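PDB 5IMU: Tat (Twin-arginine translocation) pathway signal sequence containing protein from Mycobacterium tuberculosis, which is of unknown function, its C-terminal part spanning two sequence families of unknown function and binding a potassium ion. Local coordinates for residues A[43-55]-A[65-79]. Numbering follows the deposited sequence.
Sequences TTLLVTDLAGGWI and VTLLEPTARRRDADV. With K (potassium ion), chain B.
The parallel edge of a four-stranded mixed sheet forms here: the short outer strand 65-67 pairs with strand 44-48, within the DUF5632 region. Thr-66 is gripped through both backbone polar atoms, its N donating to Thr-44 O (2.7 Å) and its O accepting from Leu-46 N (3.0 Å). At the same residue OG1 binds the potassium ion at 2.8 Å, with Asn-64 O as a second ligand. Helix 6-27 packs against Leu-46, Val-65 and Thr-44.

Past the paired residues, one water joins three backbone atoms, accepting from Leu-68 N and donating to Leu-46 O and Gly-53 O, linking strand 44-48 and the residue after strand 65-67 to the type I' turn 51-54. The Leu-68 side chain crosses that of Leu-45 at about a right angle, CD2 to CD2 at 3.9 Å, while its CD1 meets Val-47 CG1 at 3.6 Å. That same CD1 lies 3.9 Å from Gly-53 CA. Beyond, Val-79 CG1 rests on Asp-49 CB, while two waters link Asp-49 OD2 to Val-79 N and Ala-77 O; Asp-49 OD1 bonds Tyr-178.

The side chain of Arg-73, extended from CG to NE, folds its guanidinium back over Leu-68 CB. Glu-69 O takes NH1 and NH2 together in the guanidinium plane, and NH1 adds a weak, bent bond to Gly-52 O (3.0 Å, 128° at the hydrogen).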
# COMPACT_ATOMS: atom_id res chain seq x y z
N THR A 43 -13.16 -6.52 12.56
CA THR A 43 -12.42 -6.15 11.36
C THR A 43 -12.05 -4.67 11.43
O THR A 43 -12.93 -3.80 11.45
CB THR A 43 -13.24 -6.43 10.10
OG1 THR A 43 -13.56 -7.82 10.04
CG2 THR A 43 -12.45 -6.04 8.86
N THR A 44 -10.74 -4.39 11.46
CA THR A 44 -10.23 -3.02 11.42
C THR A 44 -9.72 -2.74 10.01
O THR A 44 -8.75 -3.36 9.56
CB THR A 44 -9.12 -2.82 12.45
OG1 THR A 44 -9.63 -3.11 13.77
CG2 THR A 44 -8.61 -1.39 12.42
N LEU A 45 -10.37 -1.81 9.33
CA LEU A 45 -10.03 -1.45 7.95
C LEU A 45 -9.13 -0.23 7.95
O LEU A 45 -9.40 0.75 8.65
CB LEU A 45 -11.30 -1.17 7.15
CG LEU A 45 -11.14 -0.73 5.69
CD1 LEU A 45 -10.54 -1.85 4.85
CD2 LEU A 45 -12.47 -0.27 5.13
N LEU A 46 -8.05 -0.29 7.17
CA LEU A 46 -7.07 0.79 7.08
C LEU A 46 -6.93 1.23 5.63
O LEU A 46 -6.77 0.39 4.73
CB LEU A 46 -5.71 0.35 7.63
CG LEU A 46 -4.59 1.39 7.52
CD1 LEU A 46 -4.91 2.63 8.33
CD2 LEU A 46 -3.27 0.78 7.97
N VAL A 47 -6.98 2.55 5.39
CA VAL A 47 -6.94 3.09 4.04
C VAL A 47 -6.06 4.33 3.99
O VAL A 47 -5.84 5.02 5.00
CB VAL A 47 -8.35 3.45 3.51
CG1 VAL A 47 -9.28 2.25 3.55
CG2 VAL A 47 -8.93 4.63 4.29
N THR A 48 -5.53 4.60 2.80
CA THR A 48 -5.09 5.92 2.38
C THR A 48 -5.72 6.20 1.02
O THR A 48 -6.11 5.28 0.30
CB THR A 48 -3.56 6.03 2.29
OG1 THR A 48 -3.20 7.32 1.77
CG2 THR A 48 -3.00 4.95 1.37
N ASP A 49 -5.83 7.48 0.67
CA ASP A 49 -6.41 7.86 -0.61
C ASP A 49 -5.36 8.05 -1.69
O ASP A 49 -5.65 8.64 -2.74
CB ASP A 49 -7.26 9.13 -0.46
CG ASP A 49 -6.46 10.34 -0.03
OD1 ASP A 49 -5.27 10.19 0.33
OD2 ASP A 49 -7.02 11.45 -0.05
N LEU A 50 -4.14 7.55 -1.46
CA LEU A 50 -3.07 7.67 -2.45
C LEU A 50 -3.47 7.03 -3.78
O LEU A 50 -3.25 7.61 -4.85
CB LEU A 50 -1.79 7.04 -1.92
CG LEU A 50 -0.55 7.03 -2.82
CD1 LEU A 50 -0.07 8.45 -3.12
CD2 LEU A 50 0.57 6.21 -2.19
N ALA A 51 -4.08 5.84 -3.73
CA ALA A 51 -4.45 5.14 -4.95
C ALA A 51 -5.53 4.09 -4.71
O ALA A 51 -5.28 2.89 -4.89
CB ALA A 51 -3.22 4.49 -5.59
N GLY A 52 -6.72 4.52 -4.29
CA GLY A 52 -7.88 3.65 -4.22
C GLY A 52 -7.86 2.57 -3.16
O GLY A 52 -8.71 1.67 -3.21
N GLY A 53 -6.94 2.63 -2.21
CA GLY A 53 -6.82 1.62 -1.17
C GLY A 53 -5.50 0.89 -1.14
O GLY A 53 -5.25 0.12 -0.21
N TRP A 54 -4.64 1.11 -2.14
CA TRP A 54 -3.30 0.54 -2.14
C TRP A 54 -2.47 1.15 -1.02
O TRP A 54 -2.58 2.34 -0.72
CB TRP A 54 -2.66 0.78 -3.50
CG TRP A 54 -1.26 0.28 -3.69
CD1 TRP A 54 -0.87 -1.02 -3.84
CD2 TRP A 54 -0.08 1.08 -3.81
NE1 TRP A 54 0.50 -1.08 -4.01
CE2 TRP A 54 1.00 0.19 -4.00
CE3 TRP A 54 0.18 2.45 -3.75
CZ2 TRP A 54 2.32 0.64 -4.14
CZ3 TRP A 54 1.48 2.89 -3.90
CH2 TRP A 54 2.54 1.99 -4.09
N ILE A 55 -1.64 0.33 -0.39
CA ILE A 55 -0.74 0.77 0.67
C ILE A 55 0.68 0.72 0.14
O ILE A 55 1.13 -0.35 -0.30
CB ILE A 55 -0.89 -0.08 1.94
CG1 ILE A 55 -2.36 -0.19 2.36
CG2 ILE A 55 -0.06 0.51 3.08
CD1 ILE A 55 -3.05 1.15 2.56
N VAL A 65 -4.85 -5.63 10.81
CA VAL A 65 -5.61 -4.69 10.01
C VAL A 65 -6.00 -5.36 8.69
O VAL A 65 -5.32 -6.27 8.21
CB VAL A 65 -4.85 -3.37 9.75
CG1 VAL A 65 -4.50 -2.68 11.06
CG2 VAL A 65 -3.61 -3.61 8.90
N THR A 66 -7.11 -4.90 8.12
CA THR A 66 -7.63 -5.40 6.86
C THR A 66 -7.61 -4.27 5.85
O THR A 66 -7.83 -3.10 6.21
CB THR A 66 -9.05 -5.95 7.03
OG1 THR A 66 -9.03 -7.05 7.95
CG2 THR A 66 -9.62 -6.43 5.71
N LEU A 67 -7.34 -4.60 4.59
CA LEU A 67 -7.22 -3.61 3.53
C LEU A 67 -8.39 -3.72 2.57
O LEU A 67 -9.05 -4.75 2.47
CB LEU A 67 -5.90 -3.79 2.77
CG LEU A 67 -4.63 -3.82 3.62
CD1 LEU A 67 -3.41 -4.11 2.76
CD2 LEU A 67 -4.46 -2.51 4.38
N LEU A 68 -8.65 -2.62 1.86
CA LEU A 68 -9.62 -2.66 0.77
C LEU A 68 -9.14 -3.61 -0.32
O LEU A 68 -7.94 -3.67 -0.64
CB LEU A 68 -9.83 -1.26 0.18
CG LEU A 68 -10.52 -0.18 1.01
CD1 LEU A 68 -10.45 1.15 0.28
CD2 LEU A 68 -11.97 -0.57 1.29
N GLU A 69 -10.07 -4.37 -0.88
CA GLU A 69 -9.71 -5.28 -1.95
C GLU A 69 -9.47 -4.50 -3.24
O GLU A 69 -10.02 -3.41 -3.44
CB GLU A 69 -10.82 -6.31 -2.16
CG GLU A 69 -10.99 -7.25 -0.97
CD GLU A 69 -11.99 -8.35 -1.22
OE1 GLU A 69 -13.08 -8.06 -1.76
OE2 GLU A 69 -11.69 -9.52 -0.88
N PRO A 70 -8.62 -5.02 -4.14
CA PRO A 70 -8.32 -4.28 -5.37
C PRO A 70 -9.50 -4.27 -6.34
O PRO A 70 -9.77 -5.25 -7.03
CB PRO A 70 -7.12 -5.04 -5.96
CG PRO A 70 -7.24 -6.41 -5.41
CD PRO A 70 -7.84 -6.27 -4.04
N THR A 71 -10.20 -3.14 -6.36
CA THR A 71 -11.26 -2.88 -7.32
C THR A 71 -11.16 -1.41 -7.71
O THR A 71 -10.68 -0.59 -6.93
CB THR A 71 -12.65 -3.21 -6.74
OG1 THR A 71 -12.69 -4.59 -6.37
CG2 THR A 71 -13.76 -2.94 -7.76
N ALA A 72 -11.58 -1.09 -8.93
CA ALA A 72 -11.58 0.29 -9.38
C ALA A 72 -12.45 1.15 -8.48
O ALA A 72 -13.63 0.84 -8.25
CB ALA A 72 -12.07 0.38 -10.83
N ARG A 73 -11.87 2.22 -7.95
CA ARG A 73 -12.59 3.18 -7.12
C ARG A 73 -12.34 4.58 -7.65
O ARG A 73 -11.28 4.87 -8.21
CB ARG A 73 -12.16 3.08 -5.65
CG ARG A 73 -12.70 1.84 -4.98
CD ARG A 73 -12.32 1.75 -3.51
NE ARG A 73 -12.69 0.45 -2.97
CZ ARG A 73 -11.91 -0.62 -3.02
NH1 ARG A 73 -10.71 -0.55 -3.57
NH2 ARG A 73 -12.32 -1.77 -2.51
N ARG A 74 -13.33 5.45 -7.46
CA ARG A 74 -13.26 6.77 -8.06
C ARG A 74 -12.12 7.58 -7.46
O ARG A 74 -11.78 7.46 -6.28
CB ARG A 74 -14.59 7.52 -7.89
CG ARG A 74 -14.98 7.76 -6.46
CD ARG A 74 -16.04 8.85 -6.35
NE ARG A 74 -17.26 8.57 -7.09
CZ ARG A 74 -17.77 9.38 -8.02
NH1 ARG A 74 -17.17 10.53 -8.31
NH2 ARG A 74 -18.89 9.05 -8.64
N ARG A 75 -11.52 8.41 -8.32
CA ARG A 75 -10.32 9.16 -7.98
C ARG A 75 -10.54 10.08 -6.78
O ARG A 75 -9.64 10.26 -5.96
CB ARG A 75 -9.91 9.98 -9.19
CG ARG A 75 -9.85 9.17 -10.47
CD ARG A 75 -8.51 8.56 -10.67
NE ARG A 75 -7.46 9.57 -10.90
CZ ARG A 75 -6.68 10.09 -9.96
NH1 ARG A 75 -6.80 9.70 -8.69
NH2 ARG A 75 -5.77 10.97 -10.32
N ASP A 76 -11.74 10.65 -6.66
CA ASP A 76 -12.01 11.75 -5.75
C ASP A 76 -12.50 11.31 -4.38
O ASP A 76 -12.83 12.17 -3.56
CB ASP A 76 -13.05 12.67 -6.39
CG ASP A 76 -14.31 11.93 -6.78
OD1 ASP A 76 -14.32 11.29 -7.85
OD2 ASP A 76 -15.29 11.98 -6.00
N ALA A 77 -12.55 10.01 -4.12
CA ALA A 77 -13.01 9.53 -2.82
C ALA A 77 -11.95 9.81 -1.76
O ALA A 77 -10.78 9.46 -1.93
CB ALA A 77 -13.32 8.03 -2.88
N ASP A 78 -12.36 10.45 -0.67
CA ASP A 78 -11.46 10.73 0.43
C ASP A 78 -11.39 9.54 1.38
O ASP A 78 -12.08 8.53 1.20
CB ASP A 78 -11.88 12.01 1.15
CG ASP A 78 -13.12 11.82 2.02
OD1 ASP A 78 -13.96 10.96 1.70
OD2 ASP A 78 -13.25 12.54 3.03
N VAL A 79 -10.54 9.64 2.40
CA VAL A 79 -10.31 8.51 3.30
C VAL A 79 -11.58 8.13 4.04
O VAL A 79 -11.80 6.95 4.34
CB VAL A 79 -9.16 8.83 4.27
CG1 VAL A 79 -7.84 8.88 3.52
CG2 VAL A 79 -9.42 10.13 5.01
K K B . -9.01 -6.64 10.71
O HOH W 1 -7.05 -0.30 2.00
O HOH W 2 -8.70 11.92 2.00
O HOH W 3 -8.94 11.97 -1.99
O HOH W 4 -9.81 -9.32 11.70